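Local structure of cytochrome c, putative (Shewanella oneidensis, 1SP3) at residues A[421-426]-A[430-435]; A[48-53]-A[300-305]; A[224-229]-A[413-418]. The protein carries eight covalently bound c-type hemes and probably works as a respiratory oxidoreductase that reduces tetrathionate. One frame throughout, in Å; residues are numbered along the deposited sequence.

Contact 1 (A[421-426]-A[430-435]); sequences LDWQAL and GDPMKN. With HEC (heme c), chain J.
Trp423 turns CG away from its own carbonyl carbon (chi1 -63°), which lays the indole against Asp431 and Pro432, both on one face of it. Asp431 CA stands over the five-membered ring of Trp423, 3.7 Å from its centroid and nearly on the normal. Pro432 CD sits over the six-membered ring of Trp423, 3.3 Å from that centroid. These two CH-pi donors lie on the same side of the Asp431-Pro432 peptide bond, so one trans peptide serves both rings of the indole. The proline ring crosses the indole at about a right angle, and its CG also reaches Trp423 CZ3 (3.6 Å).

With CG anti to the backbone N (chi1 -177°), the Asp431 side chain runs alongside the indole, the carboxylate plane only 16° from that of the ring. Its OD1 accepts from Met433 N at 3.0 Å, closing an Asx turn that starts the short helical bend 432-434. OD1 also bonds His415 ND1, and OD2 takes Asn416 N, so both oxygens are satisfied.

Gly430, at a positive phi that favours glycine, passes its carbonyl carbon 4.0 Å from Trp423 CB. Beyond the protein groups lies the heme: its methyl CMD meets the indole edge at Trp423 CZ3 (3.6 Å), while Met433 CE touches the meso carbon CHB of the heme at 3.5 Å.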
loop_
_atom_site.group_PDB
_atom_site.type_symbol
_atom_site.label_atom_id
_atom_site.label_comp_id
_atom_site.label_asym_id
_atom_site.label_seq_id
_atom_site.Cartn_x
_atom_site.Cartn_y
_atom_site.Cartn_z
ATOM N N LEU A 421 13.457 19.931 -4.766
ATOM C CA LEU A 421 12.063 20.360 -5.047
ATOM C C LEU A 421 12.030 20.931 -6.467
ATOM O O LEU A 421 12.975 21.593 -6.907
ATOM C CB LEU A 421 11.600 21.427 -4.095
ATOM C CG LEU A 421 11.454 20.985 -2.625
ATOM C CD1 LEU A 421 10.626 22.000 -1.904
ATOM C CD2 LEU A 421 10.805 19.593 -2.398
ATOM N N ASP A 422 10.992 20.635 -7.215
ATOM C CA ASP A 422 10.985 21.192 -8.546
ATOM C C ASP A 422 10.182 22.432 -8.398
ATOM O O ASP A 422 8.956 22.361 -8.447
ATOM C CB ASP A 422 10.384 20.213 -9.536
ATOM C CG ASP A 422 11.267 18.963 -9.700
ATOM O OD1 ASP A 422 12.564 19.099 -9.896
ATOM O OD2 ASP A 422 10.719 17.805 -9.653
ATOM N N TRP A 423 10.877 23.560 -8.160
ATOM C CA TRP A 423 10.168 24.824 -7.855
ATOM C C TRP A 423 8.964 25.150 -8.805
ATOM O O TRP A 423 7.849 25.401 -8.336
ATOM C CB TRP A 423 11.159 25.965 -7.812
ATOM C CG TRP A 423 12.186 25.770 -6.683
ATOM C CD1 TRP A 423 13.537 25.591 -6.811
ATOM C CD2 TRP A 423 11.906 25.657 -5.278
ATOM N NE1 TRP A 423 14.135 25.476 -5.570
ATOM C CE2 TRP A 423 13.154 25.500 -4.608
ATOM C CE3 TRP A 423 10.716 25.730 -4.496
ATOM C CZ2 TRP A 423 13.252 25.426 -3.194
ATOM C CZ3 TRP A 423 10.823 25.632 -3.105
ATOM C CH2 TRP A 423 12.084 25.497 -2.479
ATOM N N GLN A 424 9.180 25.128 -10.141
ATOM C CA GLN A 424 8.088 25.551 -11.054
ATOM C C GLN A 424 6.994 24.484 -11.105
ATOM O O GLN A 424 5.843 24.818 -11.229
ATOM C CB GLN A 424 8.576 25.928 -12.472
ATOM C CG GLN A 424 10.043 26.143 -12.580
ATOM C CD GLN A 424 10.542 27.478 -12.129
ATOM O OE1 GLN A 424 11.580 27.545 -11.444
ATOM N NE2 GLN A 424 9.868 28.539 -12.519
ATOM N N ALA A 425 7.328 23.207 -10.997
ATOM C CA ALA A 425 6.254 22.195 -11.036
ATOM C C ALA A 425 5.414 22.459 -9.806
ATOM O O ALA A 425 4.254 22.176 -9.821
ATOM C CB ALA A 425 6.826 20.739 -10.970
ATOM N N LEU A 426 6.025 22.910 -8.701
ATOM C CA LEU A 426 5.275 23.144 -7.445
ATOM C C LEU A 426 4.544 24.507 -7.558
ATOM O O LEU A 426 3.826 24.888 -6.663
ATOM C CB LEU A 426 6.228 23.148 -6.176
ATOM C CG LEU A 426 6.764 21.766 -5.829
ATOM C CD1 LEU A 426 7.898 21.841 -4.836
ATOM C CD2 LEU A 426 5.665 20.850 -5.326
ATOM N N GLY A 430 10.794 30.289 -9.387
ATOM C CA GLY A 430 12.124 30.053 -8.892
ATOM C C GLY A 430 12.237 29.808 -7.390
ATOM O O GLY A 430 11.238 29.900 -6.627
ATOM N N ASP A 431 13.439 29.442 -6.983
ATOM C CA ASP A 431 13.824 29.199 -5.627
ATOM C C ASP A 431 13.380 30.396 -4.759
ATOM O O ASP A 431 13.826 31.518 -5.039
ATOM C CB ASP A 431 15.338 29.127 -5.575
ATOM C CG ASP A 431 15.857 28.794 -4.162
ATOM O OD1 ASP A 431 15.114 28.967 -3.177
ATOM O OD2 ASP A 431 16.975 28.325 -3.999
ATOM N N PRO A 432 12.463 30.182 -3.791
ATOM C CA PRO A 432 11.922 31.259 -2.942
ATOM C C PRO A 432 12.969 32.043 -2.166
ATOM O O PRO A 432 12.645 33.159 -1.764
ATOM C CB PRO A 432 11.040 30.529 -1.922
ATOM C CG PRO A 432 10.879 29.159 -2.357
ATOM C CD PRO A 432 11.799 28.894 -3.504
ATOM N N MET A 433 14.148 31.471 -1.947
ATOM C CA MET A 433 15.237 32.175 -1.304
ATOM C C MET A 433 15.965 33.161 -2.239
ATOM O O MET A 433 16.480 34.171 -1.770
ATOM C CB MET A 433 16.223 31.149 -0.797
ATOM C CG MET A 433 17.243 31.709 0.138
ATOM S SD MET A 433 18.629 30.534 0.297
ATOM C CE MET A 433 18.086 29.700 1.505
ATOM N N LYS A 434 16.037 32.863 -3.539
ATOM C CA LYS A 434 16.678 33.747 -4.539
ATOM C C LYS A 434 15.686 34.842 -4.906
ATOM O O LYS A 434 16.066 35.910 -5.426
ATOM C CB LYS A 434 17.089 33.006 -5.833
ATOM C CG LYS A 434 17.986 31.772 -5.646
ATOM C CD LYS A 434 19.324 31.910 -6.324
ATOM C CE LYS A 434 20.392 30.970 -5.752
ATOM N NZ LYS A 434 20.621 31.145 -4.290
ATOM N N ASN A 435 14.422 34.602 -4.565
ATOM C CA ASN A 435 13.340 35.235 -5.275
ATOM C C ASN A 435 12.116 35.518 -4.459
ATOM O O ASN A 435 11.152 34.753 -4.511
ATOM C CB ASN A 435 12.935 34.312 -6.387
ATOM C CG ASN A 435 12.513 35.046 -7.575
ATOM O OD1 ASN A 435 13.274 35.111 -8.559
ATOM N ND2 ASN A 435 11.292 35.639 -7.529
HETATM FE FE HEC J . 13.414 27.016 2.737
HETATM C CHA HEC J . 11.148 29.353 1.696
HETATM C CHB HEC J . 15.432 29.496 3.826
HETATM C CHC HEC J . 15.428 24.767 4.394
HETATM C CHD HEC J . 11.941 24.526 1.085
HETATM N NA HEC J . 13.272 29.063 2.785
HETATM C C1A HEC J . 12.296 29.836 2.237
HETATM C C2A HEC J . 12.713 31.246 2.305
HETATM C C3A HEC J . 13.907 31.286 2.904
HETATM C C4A HEC J . 14.264 29.906 3.215
HETATM C CMA HEC J . 14.812 32.527 3.190
HETATM C CAA HEC J . 11.858 32.410 1.747
HETATM C CBA HEC J . 10.722 32.657 2.742
HETATM C CGA HEC J . 11.226 33.233 4.071
HETATM O O1A HEC J . 11.621 34.469 4.129
HETATM O O2A HEC J . 11.174 32.444 5.086
HETATM N NB HEC J . 15.123 27.098 3.916
HETATM C C1B HEC J . 15.743 28.257 4.262
HETATM C C2B HEC J . 16.799 27.944 5.153
HETATM C C3B HEC J . 16.775 26.617 5.338
HETATM C C4B HEC J . 15.733 26.089 4.547
HETATM C CMB HEC J . 17.807 28.997 5.791
HETATM C CAB HEC J . 17.686 25.821 6.300
HETATM C CBB HEC J . 17.528 25.960 7.657
HETATM N NC HEC J . 13.708 25.049 2.735
HETATM C C1C HEC J . 14.601 24.275 3.431
HETATM C C2C HEC J . 14.471 22.903 3.039
HETATM C C3C HEC J . 13.531 22.862 2.099
HETATM C C4C HEC J . 13.019 24.204 1.890
HETATM C CMC HEC J . 15.330 21.742 3.604
HETATM C CAC HEC J . 12.897 21.672 1.278
HETATM C CBC HEC J . 12.253 20.526 1.662
HETATM N ND HEC J . 11.793 26.966 1.485
HETATM C C1D HEC J . 11.278 25.761 1.060
HETATM C C2D HEC J . 9.978 26.049 0.553
HETATM C C3D HEC J . 9.761 27.512 0.756
HETATM C C4D HEC J . 10.935 28.015 1.349
HETATM C CMD HEC J . 8.962 25.063 -0.046
HETATM C CAD HEC J . 8.523 28.331 0.396
HETATM C CBD HEC J . 7.700 28.523 1.700
HETATM C CGD HEC J . 6.500 29.334 1.325
HETATM O O1D HEC J . 5.824 29.099 0.302
HETATM O O2D HEC J . 6.210 30.278 2.033
#

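Contact 2 (A[48-53]-A[300-305]); sequences PDRTVV and AGDKMD
Asp302 meets Arg50 across a gap that the two backbones never close: Arg50 CA and Asp302 CA are 12.4 Å apart, and the side chains span the distance from opposite directions. Following 300-305 in order, the chain leaves strand 295-297 and reaches Gly301, whose backbone angles would jam any CB against the carbonyl O of Ala300. This bend leads straight into Asp302, whose carboxylate is directed at the hairpin formed by strands 44-47 and 50-53.

Arg50 reaches it end-on. NH2 donates to Asp302 OD2 at 2.7 Å, and NH1 of the same arginine to Asp302 OD1 at 3.1 Å, each oxygen met on its syn side. Both acceptors lie close to the guanidinium plane, although the carboxylate is twisted 28° from it. Arg50 starts with CG wedged between its backbone N and carbonyl carbon (chi1 46°) and then runs fully extended to NE, which carries the charge across to the loop. Asp302 OD2 also accepts from Met299 N, so the carboxylate has a backbone N-H on the loop side as well as the arginine, while Tyr298 OH bonds the backbone carbonyl of Asp302. Past it, Met304 pairs by backbone bonds with Asn343, and Asp305 OD1 takes Asn307 N.

Asp49, in the turn of the hairpin, adds a long ionic contact from its OD2 to Arg50 NE (3.6 Å), with the oxygen well out of the guanidinium plane. One guanidinium therefore lies between two carboxylates whose OD2 atoms, in Asp49 and Asp302, are 7.0 Å apart; its positive charge would probably ease their mutual repulsion and favour both staying ionised, while the paired bonds to Asp302 fix how the guanidinium is turned.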
loop_
_atom_site.group_PDB
_atom_site.type_symbol
_atom_site.label_atom_id
_atom_site.label_comp_id
_atom_site.label_asym_id
_atom_site.label_seq_id
_atom_site.Cartn_x
_atom_site.Cartn_y
_atom_site.Cartn_z
ATOM N N PRO A 48 -12.142 14.308 -6.234
ATOM C CA PRO A 48 -12.472 15.695 -6.564
ATOM C C PRO A 48 -13.939 15.930 -6.979
ATOM O O PRO A 48 -14.562 16.910 -6.529
ATOM C CB PRO A 48 -11.512 15.985 -7.728
ATOM C CG PRO A 48 -10.314 15.202 -7.355
ATOM C CD PRO A 48 -10.904 13.891 -6.906
ATOM N N ASP A 49 -14.500 14.977 -7.728
ATOM C CA ASP A 49 -15.777 15.134 -8.407
ATOM C C ASP A 49 -16.886 14.160 -7.962
ATOM O O ASP A 49 -17.966 14.200 -8.503
ATOM C CB ASP A 49 -15.539 14.892 -9.903
ATOM C CG ASP A 49 -14.869 13.522 -10.192
ATOM O OD1 ASP A 49 -13.788 13.176 -9.552
ATOM O OD2 ASP A 49 -15.372 12.723 -11.073
ATOM N N ARG A 50 -16.592 13.251 -7.035
ATOM C CA ARG A 50 -17.519 12.167 -6.636
ATOM C C ARG A 50 -17.014 11.445 -5.372
ATOM O O ARG A 50 -15.798 11.429 -5.121
ATOM C CB ARG A 50 -17.702 11.130 -7.770
ATOM C CG ARG A 50 -16.382 10.680 -8.436
ATOM C CD ARG A 50 -16.453 9.517 -9.520
ATOM N NE ARG A 50 -15.099 9.271 -10.003
ATOM C CZ ARG A 50 -14.717 8.330 -10.865
ATOM N NH1 ARG A 50 -15.612 7.462 -11.397
ATOM N NH2 ARG A 50 -13.381 8.271 -11.183
ATOM N N THR A 51 -17.931 10.883 -4.565
ATOM C CA THR A 51 -17.556 9.951 -3.472
ATOM C C THR A 51 -17.701 8.482 -3.946
ATOM O O THR A 51 -18.685 8.109 -4.618
ATOM C CB THR A 51 -18.381 10.176 -2.197
ATOM O OG1 THR A 51 -18.133 11.490 -1.714
ATOM C CG2 THR A 51 -17.924 9.325 -1.087
ATOM N N VAL A 52 -16.667 7.684 -3.666
ATOM C CA VAL A 52 -16.651 6.317 -4.155
ATOM C C VAL A 52 -16.374 5.385 -3.027
ATOM O O VAL A 52 -15.965 5.772 -1.956
ATOM C CB VAL A 52 -15.552 6.045 -5.259
ATOM C CG1 VAL A 52 -15.934 6.725 -6.580
ATOM C CG2 VAL A 52 -14.125 6.444 -4.755
ATOM N N VAL A 53 -16.652 4.131 -3.299
ATOM C CA VAL A 53 -16.206 3.041 -2.473
ATOM C C VAL A 53 -14.929 2.478 -3.091
ATOM O O VAL A 53 -14.941 1.898 -4.151
ATOM C CB VAL A 53 -17.336 2.021 -2.184
ATOM C CG1 VAL A 53 -16.754 0.777 -1.418
ATOM C CG2 VAL A 53 -18.402 2.717 -1.295
ATOM N N ALA A 300 -12.646 1.621 -11.772
ATOM C CA ALA A 300 -12.968 0.675 -12.818
ATOM C C ALA A 300 -14.041 1.241 -13.694
ATOM O O ALA A 300 -14.964 1.812 -13.231
ATOM C CB ALA A 300 -13.401 -0.656 -12.231
ATOM N N GLY A 301 -13.850 1.120 -14.998
ATOM C CA GLY A 301 -14.766 1.706 -15.946
ATOM C C GLY A 301 -14.505 3.127 -16.391
ATOM O O GLY A 301 -15.173 3.532 -17.309
ATOM N N ASP A 302 -13.599 3.896 -15.756
ATOM C CA ASP A 302 -13.353 5.291 -16.118
ATOM C C ASP A 302 -12.759 5.296 -17.529
ATOM O O ASP A 302 -11.951 4.449 -17.835
ATOM C CB ASP A 302 -12.262 5.880 -15.222
ATOM C CG ASP A 302 -12.757 6.265 -13.841
ATOM O OD1 ASP A 302 -13.913 5.971 -13.485
ATOM O OD2 ASP A 302 -12.048 6.927 -13.062
ATOM N N LYS A 303 -13.143 6.246 -18.387
ATOM C CA LYS A 303 -12.425 6.359 -19.646
ATOM C C LYS A 303 -10.983 6.863 -19.450
ATOM O O LYS A 303 -10.671 7.583 -18.496
ATOM C CB LYS A 303 -13.182 7.290 -20.625
ATOM C CG LYS A 303 -14.482 6.595 -21.149
ATOM C CD LYS A 303 -14.425 6.185 -22.623
ATOM C CE LYS A 303 -14.250 7.433 -23.542
ATOM N NZ LYS A 303 -14.102 7.129 -25.045
ATOM N N MET A 304 -10.096 6.529 -20.370
ATOM C CA MET A 304 -8.758 7.059 -20.230
ATOM C C MET A 304 -8.284 7.376 -21.640
ATOM O O MET A 304 -8.976 7.022 -22.616
ATOM C CB MET A 304 -7.843 6.086 -19.462
ATOM C CG MET A 304 -8.047 4.623 -19.695
ATOM S SD MET A 304 -7.615 4.073 -21.419
ATOM C CE MET A 304 -5.880 3.966 -21.527
ATOM N N ASP A 305 -7.095 7.946 -21.731
ATOM C CA ASP A 305 -6.494 8.304 -23.001
ATOM C C ASP A 305 -5.084 7.711 -23.099
ATOM O O ASP A 305 -4.156 8.082 -22.333
ATOM C CB ASP A 305 -6.430 9.820 -23.130
ATOM C CG ASP A 305 -5.606 10.272 -24.336
ATOM O OD1 ASP A 305 -5.266 9.486 -25.263
ATOM O OD2 ASP A 305 -5.227 11.441 -24.406
#

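Contact 3 (A[224-229]-A[413-418]); sequences NTHTAT and DCHNKG. With HEC (heme c), chain J.
His226 and His415 face each other through a heme iron, the bis-histidine coordination common in multiheme c-type cytochromes. His415 closes the CXXCH motif that begins at Cys411, and His226, on helix 221-226, supplies the distal ligand from 189 residues earlier in the chain. Each NE2 binds the iron, His226 NE2 at 2.0 Å and His415 NE2 at much the same distance, which leaves the two NE2 atoms 4.0 Å apart with the metal between them.

The two imidazole planes are turned by roughly 70° to one another. Over the porphyrin, His226 sets CE1 near NB and CD2 near NC, whereas His415 sets CD2 near NB and CE1 near ND. Each ring has a second hold at ND1: His226 hydrogen-bonds the carbonyl O of Lys222, one turn back in its helix, and His415 has Asp431 as its partner, so neither imidazole is likely to spin freely about its iron bond. A second heme also touches His226 and Thr227.

Thr229, with CG2 anti to its backbone N (chi1 -75° for OG1), packs that methyl 3.8 Å from CBD of a heme propionate. Replacing it with a glycine would remove both branches, and the propionate arm would probably lose this side support and gain freedom to turn.

From His415 a type II' turn to Gly418 carries the chain off. Just before it, Cys414 SG closes the covalent link to CAC of the heme, at 2.0 Å.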
loop_
_atom_site.group_PDB
_atom_site.type_symbol
_atom_site.label_atom_id
_atom_site.label_comp_id
_atom_site.label_asym_id
_atom_site.label_seq_id
_atom_site.Cartn_x
_atom_site.Cartn_y
_atom_site.Cartn_z
ATOM N N ASN A 224 11.248 26.042 11.891
ATOM C CA ASN A 224 9.860 26.169 12.302
ATOM C C ASN A 224 9.033 26.993 11.342
ATOM O O ASN A 224 7.889 26.615 11.063
ATOM C CB ASN A 224 9.736 26.775 13.734
ATOM C CG ASN A 224 10.537 25.995 14.736
ATOM O OD1 ASN A 224 10.744 24.808 14.517
ATOM N ND2 ASN A 224 11.012 26.646 15.855
ATOM N N THR A 225 9.536 28.111 10.805
ATOM C CA THR A 225 8.594 28.738 9.902
ATOM C C THR A 225 8.173 27.831 8.639
ATOM O O THR A 225 7.069 27.974 8.107
ATOM C CB THR A 225 8.820 30.262 9.588
ATOM O OG1 THR A 225 8.730 30.537 8.153
ATOM C CG2 THR A 225 10.050 30.886 10.086
ATOM N N HIS A 226 9.043 26.913 8.208
ATOM C CA HIS A 226 8.775 26.051 7.078
ATOM C C HIS A 226 7.650 25.086 7.314
ATOM O O HIS A 226 7.024 24.595 6.349
ATOM C CB HIS A 226 10.022 25.248 6.712
ATOM C CG HIS A 226 11.041 26.054 5.922
ATOM N ND1 HIS A 226 11.793 27.073 6.478
ATOM C CD2 HIS A 226 11.443 25.964 4.626
ATOM C CE1 HIS A 226 12.640 27.553 5.573
ATOM N NE2 HIS A 226 12.447 26.893 4.438
ATOM N N THR A 227 7.357 24.783 8.571
ATOM C CA THR A 227 6.403 23.718 8.762
ATOM C C THR A 227 5.004 24.108 8.384
ATOM O O THR A 227 4.198 23.215 8.294
ATOM C CB THR A 227 6.364 23.144 10.243
ATOM O OG1 THR A 227 5.867 24.170 11.079
ATOM C CG2 THR A 227 7.718 22.969 10.789
ATOM N N ALA A 228 4.673 25.395 8.182
ATOM C CA ALA A 228 3.317 25.706 7.699
ATOM C C ALA A 228 3.167 25.260 6.223
ATOM O O ALA A 228 2.056 25.241 5.681
ATOM C CB ALA A 228 3.001 27.174 7.821
ATOM N N THR A 229 4.294 24.926 5.558
ATOM C CA THR A 229 4.240 24.695 4.110
ATOM C C THR A 229 4.797 23.308 3.721
ATOM O O THR A 229 4.462 22.682 2.699
ATOM C CB THR A 229 5.081 25.844 3.433
ATOM O OG1 THR A 229 4.323 27.052 3.484
ATOM C CG2 THR A 229 5.289 25.638 1.913
ATOM N N ASP A 413 19.760 21.250 0.502
ATOM C CA ASP A 413 19.084 20.198 -0.229
ATOM C C ASP A 413 18.020 20.714 -1.136
ATOM O O ASP A 413 17.764 20.104 -2.171
ATOM C CB ASP A 413 18.507 19.177 0.717
ATOM C CG ASP A 413 19.586 18.355 1.361
ATOM O OD1 ASP A 413 20.385 17.824 0.576
ATOM O OD2 ASP A 413 19.773 18.280 2.613
ATOM N N CYS A 414 17.393 21.812 -0.732
ATOM C CA CYS A 414 16.347 22.468 -1.533
ATOM C C CYS A 414 16.760 23.762 -2.163
ATOM O O CYS A 414 16.338 23.996 -3.277
ATOM C CB CYS A 414 15.111 22.752 -0.689
ATOM S SG CYS A 414 14.459 21.188 0.063
ATOM N N HIS A 415 17.518 24.632 -1.449
ATOM C CA HIS A 415 17.833 25.991 -1.928
ATOM C C HIS A 415 19.228 25.987 -2.588
ATOM O O HIS A 415 19.889 24.938 -2.548
ATOM C CB HIS A 415 17.740 27.056 -0.786
ATOM C CG HIS A 415 16.350 27.181 -0.196
ATOM N ND1 HIS A 415 15.296 27.725 -0.886
ATOM C CD2 HIS A 415 15.845 26.777 0.987
ATOM C CE1 HIS A 415 14.199 27.667 -0.154
ATOM N NE2 HIS A 415 14.512 27.126 1.006
ATOM N N ASN A 416 19.637 27.099 -3.200
ATOM C CA ASN A 416 21.006 27.223 -3.772
ATOM C C ASN A 416 21.235 26.126 -4.818
ATOM O O ASN A 416 20.444 25.948 -5.722
ATOM C CB ASN A 416 22.066 27.160 -2.644
ATOM C CG ASN A 416 21.969 28.328 -1.687
ATOM O OD1 ASN A 416 21.476 29.393 -2.050
ATOM N ND2 ASN A 416 22.378 28.116 -0.437
ATOM N N LYS A 417 22.225 25.281 -4.640
ATOM C CA LYS A 417 22.397 24.286 -5.704
ATOM C C LYS A 417 21.495 23.062 -5.479
ATOM O O LYS A 417 21.502 22.147 -6.278
ATOM C CB LYS A 417 23.878 23.927 -5.840
ATOM C CG LYS A 417 24.761 25.188 -6.140
ATOM C CD LYS A 417 26.200 25.083 -5.520
ATOM C CE LYS A 417 27.306 25.667 -6.518
ATOM N NZ LYS A 417 28.757 25.739 -6.038
ATOM N N GLY A 418 20.703 23.053 -4.396
ATOM C CA GLY A 418 19.789 21.926 -4.115
ATOM C C GLY A 418 18.772 21.654 -5.212
ATOM O O GLY A 418 18.246 22.574 -5.853
HETATM FE FE HEC J . 13.414 27.016 2.737
HETATM C CHA HEC J . 11.148 29.353 1.696
HETATM C CHB HEC J . 15.432 29.496 3.826
HETATM C CHC HEC J . 15.428 24.767 4.394
HETATM C CHD HEC J . 11.941 24.526 1.085
HETATM N NA HEC J . 13.272 29.063 2.785
HETATM C C1A HEC J . 12.296 29.836 2.237
HETATM C C2A HEC J . 12.713 31.246 2.305
HETATM C C3A HEC J . 13.907 31.286 2.904
HETATM C C4A HEC J . 14.264 29.906 3.215
HETATM C CMA HEC J . 14.812 32.527 3.190
HETATM C CAA HEC J . 11.858 32.410 1.747
HETATM C CBA HEC J . 10.722 32.657 2.742
HETATM C CGA HEC J . 11.226 33.233 4.071
HETATM O O1A HEC J . 11.621 34.469 4.129
HETATM O O2A HEC J . 11.174 32.444 5.086
HETATM N NB HEC J . 15.123 27.098 3.916
HETATM C C1B HEC J . 15.743 28.257 4.262
HETATM C C2B HEC J . 16.799 27.944 5.153
HETATM C C3B HEC J . 16.775 26.617 5.338
HETATM C C4B HEC J . 15.733 26.089 4.547
HETATM C CMB HEC J . 17.807 28.997 5.791
HETATM C CAB HEC J . 17.686 25.821 6.300
HETATM C CBB HEC J . 17.528 25.960 7.657
HETATM N NC HEC J . 13.708 25.049 2.735
HETATM C C1C HEC J . 14.601 24.275 3.431
HETATM C C2C HEC J . 14.471 22.903 3.039
HETATM C C3C HEC J . 13.531 22.862 2.099
HETATM C C4C HEC J . 13.019 24.204 1.890
HETATM C CMC HEC J . 15.330 21.742 3.604
HETATM C CAC HEC J . 12.897 21.672 1.278
HETATM C CBC HEC J . 12.253 20.526 1.662
HETATM N ND HEC J . 11.793 26.966 1.485
HETATM C C1D HEC J . 11.278 25.761 1.060
HETATM C C2D HEC J . 9.978 26.049 0.553
HETATM C C3D HEC J . 9.761 27.512 0.756
HETATM C C4D HEC J . 10.935 28.015 1.349
HETATM C CMD HEC J . 8.962 25.063 -0.046
HETATM C CAD HEC J . 8.523 28.331 0.396
HETATM C CBD HEC J . 7.700 28.523 1.700
HETATM C CGD HEC J . 6.500 29.334 1.325
HETATM O O1D HEC J . 5.824 29.099 0.302
HETATM O O2D HEC J . 6.210 30.278 2.033
#

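Contacts 1 and 3 are neighbours on one heme, their centres about 10 Å apart, yet they differ in burial: contact 3 is buried, holding both axial ligands, while contact 1 is a surface contact covering the same heme from the C-terminal loop. Metal coordination and a covalent bond dominate contact 3; contact 1 rests on CH-pi packing, and its aspartate supplies the second shell of contact 3. Contact 2 is a different matter, about 32 Å from contact 1 centre to centre and away from the annotated sites. There a hairpin and a sheet-connecting loop meet at the surface through a salt bridge with two hydrogen bonds, with no apolar packing between the two segments.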